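PDB 1TZ7: 4-alpha-glucanotransferase from Aquifex aeolicus, which belongs to the amylomaltase (disproportionating enzyme) family of 4-alpha-glucanotransferases, built around a parallel beta/alpha barrel. Local coordinates for residues 442-453 and 494-503; 407-415 and 432-441. One frame throughout, in Å; residues are numbered along the deposited sequence.

Interaction 1: residues 442-453 and 494-503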
# COMPACT_ATOMS: atom_id res chain seq x y z
N ILE A 442 -22.10 1.67 -7.67
CA ILE A 442 -21.80 2.57 -6.56
C ILE A 442 -22.99 2.62 -5.59
O ILE A 442 -22.81 2.52 -4.39
CB ILE A 442 -21.45 3.98 -7.08
CG1 ILE A 442 -20.03 4.00 -7.65
CG2 ILE A 442 -21.58 5.02 -5.96
CD1 ILE A 442 -19.75 5.18 -8.58
N ARG A 443 -24.19 2.77 -6.14
CA ARG A 443 -25.41 2.78 -5.32
C ARG A 443 -25.56 1.49 -4.51
O ARG A 443 -25.91 1.54 -3.34
CB ARG A 443 -26.64 2.96 -6.20
CG ARG A 443 -26.86 4.38 -6.68
CD ARG A 443 -28.09 4.55 -7.55
NE ARG A 443 -28.15 5.87 -8.17
CZ ARG A 443 -28.78 6.92 -7.64
NH1 ARG A 443 -29.40 6.82 -6.48
NH2 ARG A 443 -28.78 8.08 -8.29
N LEU A 444 -25.27 0.35 -5.14
CA LEU A 444 -25.38 -0.96 -4.47
C LEU A 444 -24.39 -1.06 -3.29
O LEU A 444 -24.71 -1.59 -2.23
CB LEU A 444 -25.11 -2.09 -5.47
CG LEU A 444 -26.29 -2.97 -5.96
CD1 LEU A 444 -27.63 -2.33 -5.72
CD2 LEU A 444 -26.11 -3.30 -7.42
N VAL A 445 -23.18 -0.55 -3.50
CA VAL A 445 -22.18 -0.55 -2.46
C VAL A 445 -22.59 0.40 -1.31
O VAL A 445 -22.46 0.05 -0.13
CB VAL A 445 -20.79 -0.14 -3.03
CG1 VAL A 445 -19.82 0.20 -1.91
CG2 VAL A 445 -20.24 -1.25 -3.90
N LEU A 446 -23.11 1.57 -1.66
CA LEU A 446 -23.47 2.58 -0.67
C LEU A 446 -24.70 2.18 0.15
O LEU A 446 -24.79 2.49 1.34
CB LEU A 446 -23.72 3.94 -1.34
CG LEU A 446 -22.53 4.61 -2.04
CD1 LEU A 446 -22.97 5.90 -2.72
CD2 LEU A 446 -21.42 4.88 -1.07
N ILE A 447 -25.65 1.50 -0.49
CA ILE A 447 -26.90 1.10 0.18
C ILE A 447 -26.69 -0.07 1.14
O ILE A 447 -27.52 -0.33 2.01
CB ILE A 447 -28.00 0.73 -0.87
CG1 ILE A 447 -29.39 0.76 -0.22
CG2 ILE A 447 -27.74 -0.64 -1.46
CD1 ILE A 447 -30.53 0.70 -1.20
N SER A 448 -25.57 -0.77 0.98
CA SER A 448 -25.25 -1.92 1.84
C SER A 448 -25.08 -1.48 3.28
O SER A 448 -24.99 -0.29 3.57
CB SER A 448 -23.97 -2.58 1.36
OG SER A 448 -22.85 -1.80 1.71
N ARG A 449 -25.02 -2.45 4.18
CA ARG A 449 -24.81 -2.16 5.59
C ARG A 449 -23.33 -2.23 5.98
O ARG A 449 -22.99 -2.02 7.14
CB ARG A 449 -25.65 -3.10 6.46
CG ARG A 449 -27.16 -2.83 6.30
CD ARG A 449 -28.00 -2.63 7.59
NE ARG A 449 -27.29 -2.37 8.78
CZ ARG A 449 -27.30 -1.27 9.54
NH1 ARG A 449 -27.84 -0.10 9.18
NH2 ARG A 449 -26.63 -1.34 10.65
N ALA A 450 -22.46 -2.52 5.02
CA ALA A 450 -21.01 -2.45 5.27
C ALA A 450 -20.68 -1.11 5.92
O ALA A 450 -21.10 -0.07 5.43
CB ALA A 450 -20.25 -2.60 4.00
N LYS A 451 -19.92 -1.14 7.02
CA LYS A 451 -19.64 0.08 7.76
C LYS A 451 -18.75 1.04 6.96
O LYS A 451 -18.90 2.24 7.06
CB LYS A 451 -19.02 -0.23 9.13
CG LYS A 451 -17.63 -0.82 9.10
CD LYS A 451 -17.13 -1.13 10.53
CE LYS A 451 -15.66 -1.58 10.54
NZ LYS A 451 -15.19 -1.93 11.91
N PHE A 452 -17.82 0.49 6.18
CA PHE A 452 -16.98 1.30 5.25
C PHE A 452 -17.30 0.93 3.80
O PHE A 452 -17.19 -0.22 3.41
CB PHE A 452 -15.48 1.05 5.50
CG PHE A 452 -15.00 1.42 6.90
CD1 PHE A 452 -15.78 2.18 7.76
CD2 PHE A 452 -13.74 1.01 7.33
CE1 PHE A 452 -15.31 2.50 9.03
CE2 PHE A 452 -13.28 1.34 8.59
CZ PHE A 452 -14.06 2.08 9.43
N ALA A 453 -17.69 1.93 3.01
CA ALA A 453 -17.87 1.76 1.57
C ALA A 453 -16.81 2.57 0.84
O ALA A 453 -16.70 3.77 1.04
CB ALA A 453 -19.24 2.21 1.16
N ILE A 494 -21.81 12.98 -6.45
CA ILE A 494 -21.41 12.00 -5.44
C ILE A 494 -21.83 12.45 -4.02
O ILE A 494 -22.21 11.63 -3.20
CB ILE A 494 -19.88 11.73 -5.49
CG1 ILE A 494 -19.52 10.49 -4.67
CG2 ILE A 494 -19.10 12.93 -4.98
CD1 ILE A 494 -20.12 9.19 -5.20
N LYS A 495 -21.78 13.75 -3.77
CA LYS A 495 -22.25 14.31 -2.49
C LYS A 495 -23.70 13.93 -2.25
O LYS A 495 -24.06 13.47 -1.16
CB LYS A 495 -22.09 15.83 -2.47
CG LYS A 495 -22.49 16.49 -1.15
CD LYS A 495 -22.26 18.01 -1.18
CE LYS A 495 -22.63 18.66 0.15
NZ LYS A 495 -22.96 20.11 -0.01
N LYS A 496 -24.53 14.13 -3.27
CA LYS A 496 -25.95 13.77 -3.20
C LYS A 496 -26.12 12.29 -2.85
O LYS A 496 -26.94 11.93 -2.02
CB LYS A 496 -26.64 14.06 -4.54
CG LYS A 496 -28.16 14.00 -4.48
CD LYS A 496 -28.78 15.26 -5.06
CE LYS A 496 -30.29 15.24 -4.91
NZ LYS A 496 -30.72 15.65 -3.54
N LEU A 497 -25.33 11.44 -3.50
CA LEU A 497 -25.44 9.99 -3.30
C LEU A 497 -25.08 9.59 -1.88
O LEU A 497 -25.77 8.78 -1.27
CB LEU A 497 -24.53 9.25 -4.29
CG LEU A 497 -25.21 8.47 -5.41
CD1 LEU A 497 -26.29 9.28 -6.09
CD2 LEU A 497 -24.18 8.01 -6.42
N LEU A 498 -24.00 10.15 -1.35
CA LEU A 498 -23.57 9.85 0.01
C LEU A 498 -24.68 10.20 1.01
O LEU A 498 -24.93 9.46 1.94
CB LEU A 498 -22.29 10.62 0.37
CG LEU A 498 -21.00 10.22 -0.36
CD1 LEU A 498 -19.79 10.85 0.32
CD2 LEU A 498 -20.84 8.70 -0.42
N GLY A 499 -25.33 11.34 0.79
CA GLY A 499 -26.40 11.79 1.67
C GLY A 499 -27.64 10.91 1.58
O GLY A 499 -28.26 10.62 2.59
N ILE A 500 -27.97 10.49 0.36
CA ILE A 500 -29.13 9.62 0.13
C ILE A 500 -28.99 8.29 0.89
O ILE A 500 -29.97 7.78 1.43
CB ILE A 500 -29.30 9.35 -1.40
CG1 ILE A 500 -29.83 10.60 -2.10
CG2 ILE A 500 -30.25 8.18 -1.65
CD1 ILE A 500 -29.58 10.63 -3.60
N TYR A 501 -27.77 7.75 0.93
CA TYR A 501 -27.52 6.44 1.54
C TYR A 501 -26.84 6.57 2.91
O TYR A 501 -26.28 5.61 3.42
CB TYR A 501 -26.68 5.56 0.60
CG TYR A 501 -27.38 5.32 -0.72
CD1 TYR A 501 -28.56 4.60 -0.77
CD2 TYR A 501 -26.87 5.85 -1.90
CE1 TYR A 501 -29.22 4.39 -1.98
CE2 TYR A 501 -27.52 5.64 -3.11
CZ TYR A 501 -28.70 4.91 -3.14
OH TYR A 501 -29.34 4.71 -4.34
N GLY A 502 -26.92 7.77 3.49
CA GLY A 502 -26.60 7.96 4.90
C GLY A 502 -25.12 7.78 5.20
O GLY A 502 -24.76 7.33 6.27
N ARG A 503 -24.27 8.13 4.24
CA ARG A 503 -22.82 8.03 4.43
C ARG A 503 -22.13 9.39 4.29
O ARG A 503 -20.90 9.46 4.22
CB ARG A 503 -22.23 7.07 3.41
CG ARG A 503 -22.60 5.63 3.62
CD ARG A 503 -21.86 4.70 2.72
NE ARG A 503 -22.41 3.36 2.74
CZ ARG A 503 -21.99 2.38 3.54
NH1 ARG A 503 -21.01 2.60 4.42
NH2 ARG A 503 -22.56 1.19 3.47

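Interaction 2: residues 407-415 and 432-441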
# COMPACT_ATOMS: atom_id res chain seq x y z
N PRO A 407 -9.53 -4.47 -12.92
CA PRO A 407 -10.00 -3.46 -13.86
C PRO A 407 -11.07 -2.60 -13.19
O PRO A 407 -11.82 -3.12 -12.37
CB PRO A 407 -10.60 -4.29 -15.02
CG PRO A 407 -10.75 -5.68 -14.50
CD PRO A 407 -9.87 -5.84 -13.33
N PRO A 408 -11.12 -1.32 -13.50
CA PRO A 408 -12.24 -0.48 -13.06
C PRO A 408 -13.55 -1.05 -13.56
O PRO A 408 -13.57 -1.73 -14.60
CB PRO A 408 -11.94 0.88 -13.70
CG PRO A 408 -10.47 0.87 -13.95
CD PRO A 408 -10.14 -0.55 -14.29
N ILE A 409 -14.63 -0.80 -12.84
CA ILE A 409 -15.94 -1.40 -13.12
C ILE A 409 -16.33 -1.31 -14.60
O ILE A 409 -16.88 -2.26 -15.16
CB ILE A 409 -17.03 -0.74 -12.24
CG1 ILE A 409 -16.92 -1.25 -10.79
CG2 ILE A 409 -18.44 -1.01 -12.80
CD1 ILE A 409 -17.11 -2.77 -10.65
N ARG A 410 -16.07 -0.17 -15.23
CA ARG A 410 -16.50 0.06 -16.61
C ARG A 410 -15.76 -0.85 -17.59
O ARG A 410 -16.34 -1.33 -18.56
CB ARG A 410 -16.31 1.53 -17.01
CG ARG A 410 -16.90 1.89 -18.39
CD ARG A 410 -16.89 3.38 -18.70
NE ARG A 410 -17.66 3.71 -19.90
CZ ARG A 410 -17.85 4.94 -20.36
NH1 ARG A 410 -17.35 5.98 -19.72
NH2 ARG A 410 -18.56 5.14 -21.47
N GLY A 411 -14.47 -1.08 -17.33
CA GLY A 411 -13.66 -1.97 -18.16
C GLY A 411 -13.95 -3.44 -17.88
O GLY A 411 -13.91 -4.27 -18.77
N TRP A 412 -14.24 -3.74 -16.62
CA TRP A 412 -14.68 -5.07 -16.22
C TRP A 412 -15.99 -5.43 -16.92
O TRP A 412 -16.16 -6.55 -17.42
CB TRP A 412 -14.85 -5.11 -14.69
CG TRP A 412 -15.74 -6.20 -14.18
CD1 TRP A 412 -15.39 -7.51 -13.96
CD2 TRP A 412 -17.11 -6.09 -13.80
NE1 TRP A 412 -16.47 -8.21 -13.48
CE2 TRP A 412 -17.54 -7.36 -13.37
CE3 TRP A 412 -18.04 -5.03 -13.79
CZ2 TRP A 412 -18.85 -7.61 -12.93
CZ3 TRP A 412 -19.33 -5.28 -13.35
CH2 TRP A 412 -19.72 -6.55 -12.92
N PHE A 413 -16.91 -4.47 -16.98
CA PHE A 413 -18.20 -4.70 -17.60
C PHE A 413 -18.06 -4.91 -19.10
O PHE A 413 -18.79 -5.71 -19.69
CB PHE A 413 -19.14 -3.52 -17.34
CG PHE A 413 -20.51 -3.72 -17.92
CD1 PHE A 413 -21.46 -4.48 -17.24
CD2 PHE A 413 -20.85 -3.17 -19.14
CE1 PHE A 413 -22.73 -4.67 -17.77
CE2 PHE A 413 -22.12 -3.36 -19.68
CZ PHE A 413 -23.05 -4.11 -18.99
N GLU A 414 -17.11 -4.21 -19.71
CA GLU A 414 -16.89 -4.32 -21.15
C GLU A 414 -16.60 -5.77 -21.54
O GLU A 414 -17.08 -6.25 -22.56
CB GLU A 414 -15.72 -3.42 -21.59
CG GLU A 414 -15.42 -3.49 -23.09
CD GLU A 414 -14.30 -2.55 -23.50
OE1 GLU A 414 -14.26 -2.15 -24.69
OE2 GLU A 414 -13.46 -2.21 -22.65
N ASN A 415 -15.81 -6.46 -20.71
CA ASN A 415 -15.36 -7.83 -21.01
C ASN A 415 -16.15 -8.89 -20.24
O ASN A 415 -15.79 -10.06 -20.23
CB ASN A 415 -13.87 -7.97 -20.69
CG ASN A 415 -13.00 -7.08 -21.54
OD1 ASN A 415 -13.19 -6.99 -22.75
ND2 ASN A 415 -12.04 -6.42 -20.92
N ILE A 432 -29.05 -2.29 -18.15
CA ILE A 432 -28.52 -0.92 -18.14
C ILE A 432 -27.37 -0.75 -19.13
O ILE A 432 -26.62 -1.70 -19.39
CB ILE A 432 -28.07 -0.53 -16.72
CG1 ILE A 432 -26.98 -1.47 -16.21
CG2 ILE A 432 -29.26 -0.52 -15.76
CD1 ILE A 432 -26.06 -0.84 -15.24
N LYS A 433 -27.23 0.45 -19.66
CA LYS A 433 -26.19 0.76 -20.64
C LYS A 433 -24.83 0.79 -19.95
O LYS A 433 -24.74 1.08 -18.76
CB LYS A 433 -26.47 2.10 -21.31
CG LYS A 433 -27.91 2.26 -21.84
CD LYS A 433 -28.03 3.41 -22.84
CE LYS A 433 -29.41 4.08 -22.79
NZ LYS A 433 -30.29 3.65 -23.91
N GLU A 434 -23.79 0.48 -20.71
CA GLU A 434 -22.47 0.23 -20.12
C GLU A 434 -21.92 1.47 -19.38
O GLU A 434 -21.17 1.35 -18.42
CB GLU A 434 -21.48 -0.25 -21.20
CG GLU A 434 -21.20 0.76 -22.31
CD GLU A 434 -20.10 1.74 -21.96
OE1 GLU A 434 -20.01 2.78 -22.63
OE2 GLU A 434 -19.33 1.47 -21.00
N GLU A 435 -22.30 2.67 -19.84
CA GLU A 435 -21.81 3.91 -19.23
C GLU A 435 -22.52 4.24 -17.91
O GLU A 435 -22.06 5.10 -17.16
CB GLU A 435 -21.95 5.09 -20.22
CG GLU A 435 -23.38 5.58 -20.41
CD GLU A 435 -24.01 5.08 -21.70
OE1 GLU A 435 -23.62 3.99 -22.18
OE2 GLU A 435 -24.90 5.78 -22.23
N LYS A 436 -23.63 3.56 -17.63
CA LYS A 436 -24.40 3.79 -16.39
C LYS A 436 -24.08 2.75 -15.30
O LYS A 436 -24.59 2.85 -14.19
CB LYS A 436 -25.90 3.77 -16.69
CG LYS A 436 -26.39 4.99 -17.44
CD LYS A 436 -26.52 6.21 -16.52
CE LYS A 436 -27.36 7.31 -17.17
NZ LYS A 436 -28.81 7.16 -16.88
N VAL A 437 -23.24 1.76 -15.64
CA VAL A 437 -22.97 0.64 -14.73
C VAL A 437 -22.28 1.10 -13.46
O VAL A 437 -22.61 0.64 -12.37
CB VAL A 437 -22.10 -0.45 -15.42
CG1 VAL A 437 -21.69 -1.53 -14.41
CG2 VAL A 437 -22.85 -1.07 -16.58
N ASN A 438 -21.31 2.00 -13.60
CA ASN A 438 -20.57 2.51 -12.44
C ASN A 438 -21.50 3.11 -11.40
O ASN A 438 -21.38 2.82 -10.22
CB ASN A 438 -19.55 3.58 -12.88
CG ASN A 438 -18.14 3.03 -12.96
OD1 ASN A 438 -17.63 2.44 -12.01
ND2 ASN A 438 -17.50 3.23 -14.10
N GLU A 439 -22.42 3.94 -11.85
CA GLU A 439 -23.37 4.59 -10.95
C GLU A 439 -24.23 3.56 -10.22
O GLU A 439 -24.46 3.67 -9.02
CB GLU A 439 -24.26 5.55 -11.73
CG GLU A 439 -25.20 6.37 -10.87
CD GLU A 439 -26.18 7.20 -11.69
OE1 GLU A 439 -27.29 7.47 -11.18
OE2 GLU A 439 -25.84 7.57 -12.83
N GLU A 440 -24.71 2.56 -10.96
CA GLU A 440 -25.60 1.54 -10.41
C GLU A 440 -24.90 0.72 -9.33
O GLU A 440 -25.51 0.37 -8.31
CB GLU A 440 -26.12 0.62 -11.51
CG GLU A 440 -27.63 0.63 -11.68
CD GLU A 440 -28.19 2.03 -11.84
OE1 GLU A 440 -28.73 2.57 -10.85
OE2 GLU A 440 -28.08 2.59 -12.95
N LEU A 441 -23.62 0.43 -9.55
CA LEU A 441 -22.87 -0.41 -8.64
C LEU A 441 -22.36 0.38 -7.46
O LEU A 441 -22.20 -0.16 -6.37
CB LEU A 441 -21.69 -1.09 -9.37
CG LEU A 441 -22.08 -2.10 -10.46
CD1 LEU A 441 -20.97 -3.11 -10.68
CD2 LEU A 441 -23.38 -2.81 -10.12
O HOH W 1 -14.93 2.20 -13.87

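Interaction 1: residues 442-453 and 494-503
Arg503 leaves its backbone with CG anti to the carbonyl carbon (chi1 -70°) and stays extended to NE, which carries its guanidinium into the turn that follows helix 442-447. The Tyr501 ring lies against the last turn of that helix.

The Arg503 guanidinium donates in its own plane to the carbonyls of Leu446 and Ala450. NE donates 2.9 Å to Leu446 O, on a lone pair of that carbonyl. NH1 and NH2 grip Ala450 O end-on, both on one oxygen, with NH2 at 2.7 Å. Ala453 CB sits over the centre of one face, 3.6 Å from Arg503 CZ. The bonds, made along its edge, fix the rotation of the buried group. NH1 also bonds Leu23 O of the neighbouring strand. Within the turn, Ser448 OG donates a hydrogen bond of 2.6 Å to Val445 O.

At the other end, Arg443 NH1 gives a hydrogen bond of 3.0 Å to Tyr501 OH, nearly in the guanidinium plane. The guanidinium and the ring stand almost perpendicular, 81° apart. Leu497 CD1 lies over a guanidinium face, 3.5 Å from Arg443 NH2. Between the two arginines, Leu446 CB meets Tyr501 CD2 at 3.7 Å. Leu446 CD1 touches Leu497 CB, and Leu446 CD2 touches Leu498 CD2.

The two helices run roughly parallel, at 35°. Helix 494-500 ends in a Schellman motif with Gly502 as C-prime residue, and the next residue is Arg503. The contact packs the C-terminal helix onto the helix and turn leading into strand 452-456, a helix-to-strand connection of the beta/alpha barrel.

Interaction 2: residues 407-415 and 432-441
Arg410 and Glu434 form a side-on salt bridge. Arg410 NE meets Glu434 OE2 at 3.0 Å, and NH2 meets OE1 at the same distance. Both oxygens are approached from their syn side, and the two planes are nearly coplanar. Glu434 has its CG between the backbone N and the carbonyl carbon (chi1 63°), and a second bend at chi2 (86°) turns the carboxylate to the arginine. Glu435 CB lies over a face of the guanidinium.

Deeper in, Val437 CG2 sits over the centre of the Phe413 ring, 3.6 Å from its centroid, a CH-pi contact. Val437 CG1 touches Ile409 CG2 at 3.7 Å. Leu441 CD1 touches both Ile409 CD1 and Trp412 CZ3. Asn438 OD1 presses on Ile409 CB at 3.2 Å, and Asn438 ND2 donates to a water that also accepts from Arg410 N.

In the next shell, Asn462 bonds both Asn438 ND2 and Arg410 NH1, linking the two sides. Asp459 OD1 takes the N-H of Ile409 at the start of its helix. Arg421 makes a cation-pi contact with Phe413. The short helix 409-414 crosses the start of helix 437-447 steeply, at 113°, in the helical connection between barrel strands 397-400 and 452-456.

How the interactions relate
Both contacts use helix 437-447. Interaction 2 takes its first turn and the loop before it, and interaction 1 its later turns and the loop after it. Their centres are 18 Å apart. They come in series along the chain: interaction 2 closes at residue 441, and interaction 1 opens at 442. Apart from this junction they do not touch. The helix belongs to the connection from strand 397-400 to strand 452-456, neighbours in the eight-stranded parallel sheet. Interaction 2 joins it to a short helix within that same connection. Interaction 1 joins it to the C-terminal helix 491-500. One helix therefore ties a local crossover to the end of the chain.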